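Local coordinates for beta-1,3-1,4-glucanase (PDB 5H4R), which hydrolyses mixed-linkage beta-1,3-1,4-glucans as a family 5 glycoside hydrolase, a lichenase built on a TIM barrel, at residues D58-N63 / W103-T108; F66-L71 / S115-D120. The protein carries 1 engineered substitution. One frame throughout, in Å; residues are numbered along the deposited sequence.

Contact 1: residues D58-N63 / W103-T108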
loop_
_atom_site.group_PDB
_atom_site.type_symbol
_atom_site.label_atom_id
_atom_site.label_comp_id
_atom_site.label_asym_id
_atom_site.label_seq_id
_atom_site.Cartn_x
_atom_site.Cartn_y
_atom_site.Cartn_z
ATOM N N ASP A 58 2.014 8.962 -7.472
ATOM C CA ASP A 58 3.292 8.412 -7.031
ATOM C C ASP A 58 4.412 8.532 -8.063
ATOM O O ASP A 58 5.577 8.304 -7.724
ATOM C CB ASP A 58 3.149 6.932 -6.629
ATOM C CG ASP A 58 2.294 6.100 -7.595
ATOM O OD1 ASP A 58 1.167 6.519 -7.958
ATOM O OD2 ASP A 58 2.768 5.004 -7.982
ATOM N N ALA A 59 4.105 8.893 -9.304
ATOM C CA ALA A 59 5.145 9.073 -10.304
ATOM C C ALA A 59 6.128 10.141 -9.833
ATOM O O ALA A 59 5.747 11.183 -9.299
ATOM C CB ALA A 59 4.536 9.444 -11.658
ATOM N N ALA A 60 7.406 9.853 -9.990
ATOM C CA ALA A 60 8.433 10.735 -9.458
ATOM C C ALA A 60 9.706 10.510 -10.249
ATOM O O ALA A 60 10.090 9.366 -10.509
ATOM C CB ALA A 60 8.667 10.475 -7.976
ATOM N N PHE A 61 10.356 11.608 -10.609
ATOM C CA PHE A 61 11.568 11.589 -11.406
ATOM C C PHE A 61 12.062 13.022 -11.518
ATOM O O PHE A 61 11.306 13.977 -11.315
ATOM C CB PHE A 61 11.323 10.982 -12.795
ATOM C CG PHE A 61 10.103 11.503 -13.489
ATOM C CD1 PHE A 61 10.172 12.653 -14.262
ATOM C CD2 PHE A 61 8.906 10.823 -13.404
ATOM C CE1 PHE A 61 9.050 13.132 -14.922
ATOM C CE2 PHE A 61 7.773 11.289 -14.058
ATOM C CZ PHE A 61 7.855 12.447 -14.823
ATOM N N GLU A 62 13.342 13.158 -11.826
ATOM C CA GLU A 62 13.962 14.453 -12.063
ATOM C C GLU A 62 13.818 14.878 -13.526
ATOM O O GLU A 62 13.510 14.080 -14.412
ATOM C CB GLU A 62 15.438 14.394 -11.682
ATOM C CG GLU A 62 15.673 13.966 -10.249
ATOM C CD GLU A 62 17.146 13.822 -9.917
ATOM O OE1 GLU A 62 17.965 13.712 -10.860
ATOM O OE2 GLU A 62 17.487 13.825 -8.711
ATOM N N ASN A 63 14.041 16.163 -13.762
ATOM C CA ASN A 63 14.133 16.735 -15.101
ATOM C C ASN A 63 12.889 16.469 -15.936
ATOM O O ASN A 63 12.989 15.961 -17.057
ATOM C CB ASN A 63 15.362 16.187 -15.828
ATOM C CG ASN A 63 16.626 16.312 -15.007
ATOM O OD1 ASN A 63 17.328 15.328 -14.772
ATOM N ND2 ASN A 63 16.921 17.525 -14.555
ATOM N N TRP A 103 5.713 13.150 -2.929
ATOM C CA TRP A 103 5.661 14.593 -2.697
ATOM C C TRP A 103 6.941 15.334 -3.057
ATOM O O TRP A 103 6.900 16.567 -3.170
ATOM C CB TRP A 103 5.338 14.897 -1.222
ATOM C CG TRP A 103 4.128 14.185 -0.698
ATOM C CD1 TRP A 103 4.093 12.952 -0.105
ATOM C CD2 TRP A 103 2.755 14.638 -0.772
ATOM N NE1 TRP A 103 2.794 12.617 0.203
ATOM C CE2 TRP A 103 1.958 13.633 -0.195
ATOM C CE3 TRP A 103 2.132 15.793 -1.273
ATOM C CZ2 TRP A 103 0.585 13.742 -0.092
ATOM C CZ3 TRP A 103 0.758 15.889 -1.188
ATOM C CH2 TRP A 103 -0.004 14.865 -0.575
ATOM N N HIS A 104 8.076 14.637 -3.198
ATOM C CA HIS A 104 9.356 15.351 -3.230
ATOM C C HIS A 104 9.548 16.195 -4.483
ATOM O O HIS A 104 10.363 17.133 -4.447
ATOM C CB HIS A 104 10.534 14.379 -3.047
ATOM C CG HIS A 104 10.902 13.595 -4.271
ATOM N ND1 HIS A 104 10.441 12.315 -4.499
ATOM C CD2 HIS A 104 11.726 13.886 -5.304
ATOM C CE1 HIS A 104 10.946 11.862 -5.631
ATOM N NE2 HIS A 104 11.735 12.792 -6.139
ATOM N N ASN A 105 8.832 15.916 -5.584
ATOM C CA ASN A 105 8.892 16.787 -6.752
ATOM C C ASN A 105 7.925 17.948 -6.652
ATOM O O ASN A 105 7.767 18.690 -7.633
ATOM C CB ASN A 105 8.598 16.012 -8.045
ATOM C CG ASN A 105 9.637 14.965 -8.353
ATOM O OD1 ASN A 105 9.309 13.784 -8.477
ATOM N ND2 ASN A 105 10.891 15.379 -8.489
ATOM N N HIS A 106 7.318 18.141 -5.476
ATOM C CA HIS A 106 6.260 19.117 -5.285
ATOM C C HIS A 106 6.461 19.942 -4.018
ATOM O O HIS A 106 5.493 20.504 -3.493
ATOM C CB HIS A 106 4.919 18.391 -5.242
ATOM C CG HIS A 106 4.707 17.498 -6.420
ATOM N ND1 HIS A 106 4.375 17.989 -7.666
ATOM C CD2 HIS A 106 4.824 16.154 -6.562
ATOM C CE1 HIS A 106 4.292 16.985 -8.523
ATOM N NE2 HIS A 106 4.553 15.857 -7.876
ATOM N N VAL A 107 7.698 20.035 -3.523
ATOM C CA VAL A 107 7.990 20.796 -2.323
ATOM C C VAL A 107 9.072 21.822 -2.625
ATOM O O VAL A 107 9.922 21.641 -3.504
ATOM C CB VAL A 107 8.417 19.880 -1.152
ATOM C CG1 VAL A 107 7.266 19.006 -0.748
ATOM C CG2 VAL A 107 9.645 19.055 -1.517
ATOM N N THR A 108 9.004 22.936 -1.909
ATOM C CA THR A 108 9.989 23.987 -2.059
ATOM C C THR A 108 10.345 24.510 -0.680
ATOM O O THR A 108 9.584 24.366 0.277
ATOM C CB THR A 108 9.470 25.128 -2.942
ATOM O OG1 THR A 108 8.373 25.771 -2.291
ATOM C CG2 THR A 108 8.997 24.610 -4.287
HETATM O O HOH W 1 4.677 13.145 -7.949
#

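Contact 2: residues F66-L71 / S115-D120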
loop_
_atom_site.group_PDB
_atom_site.type_symbol
_atom_site.label_atom_id
_atom_site.label_comp_id
_atom_site.label_asym_id
_atom_site.label_seq_id
_atom_site.Cartn_x
_atom_site.Cartn_y
_atom_site.Cartn_z
ATOM N N PHE A 66 8.088 18.716 -18.954
ATOM C CA PHE A 66 6.919 19.573 -18.953
ATOM C C PHE A 66 7.054 20.636 -17.877
ATOM O O PHE A 66 7.887 20.534 -16.970
ATOM C CB PHE A 66 5.656 18.741 -18.731
ATOM C CG PHE A 66 5.749 17.786 -17.573
ATOM C CD1 PHE A 66 5.498 18.222 -16.287
ATOM C CD2 PHE A 66 6.068 16.451 -17.772
ATOM C CE1 PHE A 66 5.561 17.348 -15.198
ATOM C CE2 PHE A 66 6.125 15.564 -16.693
ATOM C CZ PHE A 66 5.875 16.024 -15.398
ATOM N N ASP A 67 6.229 21.680 -18.005
ATOM C CA ASP A 67 6.265 22.806 -17.079
ATOM C C ASP A 67 5.264 22.664 -15.944
ATOM O O ASP A 67 5.548 23.089 -14.821
ATOM C CB ASP A 67 5.982 24.111 -17.825
ATOM C CG ASP A 67 7.024 24.418 -18.869
ATOM O OD1 ASP A 67 8.228 24.313 -18.549
ATOM O OD2 ASP A 67 6.639 24.757 -20.008
ATOM N N ASP A 68 4.102 22.081 -16.216
ATOM C CA ASP A 68 3.021 21.968 -15.237
ATOM C C ASP A 68 3.247 20.746 -14.347
ATOM O O ASP A 68 3.134 19.609 -14.811
ATOM C CB ASP A 68 1.686 21.860 -15.972
ATOM C CG ASP A 68 0.484 21.940 -15.044
ATOM O OD1 ASP A 68 0.644 21.809 -13.808
ATOM O OD2 ASP A 68 -0.637 22.134 -15.567
ATOM N N GLU A 69 3.526 20.971 -13.053
ATOM C CA GLU A 69 3.802 19.855 -12.152
ATOM C C GLU A 69 2.626 18.898 -12.035
ATOM O O GLU A 69 2.824 17.755 -11.629
ATOM C CB GLU A 69 4.174 20.352 -10.749
ATOM C CG GLU A 69 3.004 20.912 -9.967
ATOM C CD GLU A 69 3.413 21.452 -8.635
ATOM O OE1 GLU A 69 4.045 20.706 -7.859
ATOM O OE2 GLU A 69 3.094 22.622 -8.361
ATOM N N LEU A 70 1.408 19.321 -12.376
ATOM C CA LEU A 70 0.289 18.396 -12.294
ATOM C C LEU A 70 0.417 17.259 -13.298
ATOM O O LEU A 70 -0.205 16.214 -13.109
ATOM C CB LEU A 70 -1.030 19.143 -12.487
ATOM C CG LEU A 70 -1.427 20.156 -11.415
ATOM C CD1 LEU A 70 -2.892 20.519 -11.583
ATOM C CD2 LEU A 70 -1.192 19.628 -10.036
ATOM N N LEU A 71 1.227 17.428 -14.351
ATOM C CA LEU A 71 1.427 16.355 -15.316
ATOM C C LEU A 71 2.184 15.163 -14.737
ATOM O O LEU A 71 2.231 14.115 -15.383
ATOM C CB LEU A 71 2.133 16.923 -16.558
ATOM C CG LEU A 71 1.276 17.932 -17.330
ATOM C CD1 LEU A 71 2.067 18.637 -18.422
ATOM C CD2 LEU A 71 0.062 17.273 -17.928
ATOM N N SER A 115 3.406 22.305 -2.784
ATOM C CA SER A 115 2.704 23.091 -3.786
ATOM C C SER A 115 1.199 23.006 -3.581
ATOM O O SER A 115 0.633 21.911 -3.497
ATOM C CB SER A 115 3.052 22.582 -5.184
ATOM O OG SER A 115 1.998 22.886 -6.084
ATOM N N LYS A 116 0.565 24.173 -3.494
ATOM C CA LYS A 116 -0.882 24.208 -3.320
ATOM C C LYS A 116 -1.605 23.508 -4.469
ATOM O O LYS A 116 -2.582 22.791 -4.234
ATOM C CB LYS A 116 -1.370 25.641 -3.188
ATOM C CG LYS A 116 -2.846 25.725 -2.835
ATOM C CD LYS A 116 -3.288 27.173 -2.623
ATOM C CE LYS A 116 -4.784 27.271 -2.350
ATOM N NZ LYS A 116 -5.603 26.743 -3.481
ATOM N N ARG A 117 -1.154 23.710 -5.716
ATOM C CA ARG A 117 -1.855 23.102 -6.844
ATOM C C ARG A 117 -1.811 21.589 -6.753
ATOM O O ARG A 117 -2.799 20.910 -7.039
ATOM C CB ARG A 117 -1.259 23.575 -8.177
ATOM C CG ARG A 117 -1.596 25.011 -8.469
ATOM C CD ARG A 117 -1.052 25.459 -9.802
ATOM N NE ARG A 117 -1.709 24.800 -10.932
ATOM C CZ ARG A 117 -1.111 23.972 -11.791
ATOM N NH1 ARG A 117 0.174 23.682 -11.675
ATOM N NH2 ARG A 117 -1.803 23.449 -12.792
ATOM N N TRP A 118 -0.691 21.050 -6.295
ATOM C CA TRP A 118 -0.558 19.602 -6.174
ATOM C C TRP A 118 -1.464 19.054 -5.079
ATOM O O TRP A 118 -2.208 18.086 -5.291
ATOM C CB TRP A 118 0.899 19.255 -5.905
ATOM C CG TRP A 118 1.182 17.782 -5.804
ATOM C CD1 TRP A 118 1.510 17.090 -4.683
ATOM C CD2 TRP A 118 1.205 16.826 -6.883
ATOM N NE1 TRP A 118 1.729 15.774 -4.987
ATOM C CE2 TRP A 118 1.548 15.585 -6.327
ATOM C CE3 TRP A 118 0.972 16.911 -8.264
ATOM C CZ2 TRP A 118 1.656 14.418 -7.102
ATOM C CZ3 TRP A 118 1.076 15.762 -9.025
ATOM C CH2 TRP A 118 1.432 14.540 -8.441
ATOM N N LEU A 119 -1.413 19.656 -3.889
ATOM C CA LEU A 119 -2.245 19.171 -2.795
ATOM C C LEU A 119 -3.730 19.337 -3.112
ATOM O O LEU A 119 -4.541 18.449 -2.805
ATOM C CB LEU A 119 -1.871 19.904 -1.506
ATOM C CG LEU A 119 -2.575 19.442 -0.220
ATOM C CD1 LEU A 119 -2.402 17.952 0.030
ATOM C CD2 LEU A 119 -2.004 20.227 0.923
ATOM N N ASP A 120 -4.094 20.439 -3.773
ATOM C CA ASP A 120 -5.468 20.638 -4.231
ATOM C C ASP A 120 -5.919 19.514 -5.167
ATOM O O ASP A 120 -7.050 19.025 -5.068
ATOM C CB ASP A 120 -5.611 21.972 -4.969
ATOM C CG ASP A 120 -5.513 23.206 -4.071
ATOM O OD1 ASP A 120 -5.471 23.111 -2.828
ATOM O OD2 ASP A 120 -5.520 24.320 -4.650
HETATM O O HOH W 2 2.146 24.378 -9.996
#

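Contact 1: residues D58-N63 / W103-T108
Asn105 carries this contact through its amide, which lies alongside the backbone of Ala60 and Phe61. Its OD1 accepts the Phe61 N-H, with 3.2 Å between Asn105 OD1 and Phe61 N. The bond is moderately bent, with 145° at the hydrogen, and the donor stands 30° out of the carbonyl plane. The same oxygen rests 3.3 Å from Ala60 CA, so one acceptor both takes the amide hydrogen and packs on the alpha carbon before it. At the other end of the amide, ND2 of Asn105 lies 3.2 Å from Phe61 O. Phe61 O accepts a hydrogen bond from the Tyr72 hydroxyl. The torsion of Asn105 (chi1 -65°) turns CG away from its own carbonyl carbon and carries the amide across to the 58-63 chain.

Ala60 CB, which points at 103-108, fills the angle between two side chains: it approaches the His104 ring obliquely, 3.6 Å from CE1, and also touches Asn105 OD1. His104 ND1 is hydrogen-bonded to Asp143, whose second oxygen takes the Trp103 backbone N-H; one carboxylate thus fixes both the ring and the chain leading into the turn.

A second link runs through water. Its oxygen donates to Ala59 O at 2.6 Å and lies in the plane of the His106 ring, 2.7 Å from NE2. The backbone bond from His106 N to Trp103 O closes the turn that sets His104, Asn105 and His106 along the interface.

The contact joins the loops after the first two strands of the (beta/alpha)8 barrel beside the glycan site, where Ala59 touches Trp76 of the sugar pocket. Segment 58-63 follows strand 50-53; 103-108 follows strand 96-99 and ends in strand 107-108, paired antiparallel with 113-114. Tyr72 of helix 72-75 lies against Asn105, and Tyr162 of helix 156-173 against His104.

Contact 2: residues F66-L71 / S115-D120
Asp68 OD1 is gripped by three N-H donors. Arg117 reaches it end-on with NH1 at 2.9 Å and NH2 at 3.1 Å, the oxygen lying almost in the guanidinium plane, while Leu70 N binds it at 3.0 Å in an Asx turn. The carboxylate and guanidinium planes are 41° apart, and the further bond from NH2 to Asp68 OD2 is weak. With an alanine here, the Arg117 guanidinium would probably lose its salt-bridge partner and Leu70 N its acceptor in the turn.

Leu70 CD1 packs over one guanidinium face, 3.4 Å from Arg117 NH2, and Leu70 CD2 meets the edge of the Trp118 ring, 3.9 Å from CE3. Glu69 is extended beyond CG (chi2 -177°), and its OE2 lies 2.5 Å from Ser115 OG, which donates to it. That OG in turn accepts from Trp118 N as the N-cap of helix 116-131. A water bridges Glu69 OE2 and Arg117 NH1.

The 3-10 turn 69-71, just ahead of helix 72-75, is thereby fastened to the first turn of helix 116-131; the same helix is tied through Asp120 to Arg173 of helix 156-173.

Both contacts lie at the surface and join the same two parts of the chain: the loop between strand 50-53 and helix 72-75, and the run from the end of strand 96-99 into helix 116-131. In contact 1 the Phe61 side chain is about 7 Å from a glucose unit of the bound cellotetraose; this contact has no salt bridge across it, relying on a side-chain amide and a water. Contact 2 buries about twice the area (350 against 163 Å²) and relies on charge and a helix cap. Their centres are 10 Å apart, and His106 connects them: ND1 bonds Glu69 OE1, its backbone O pairs with Ser115 N, and its ring stacks on Trp118.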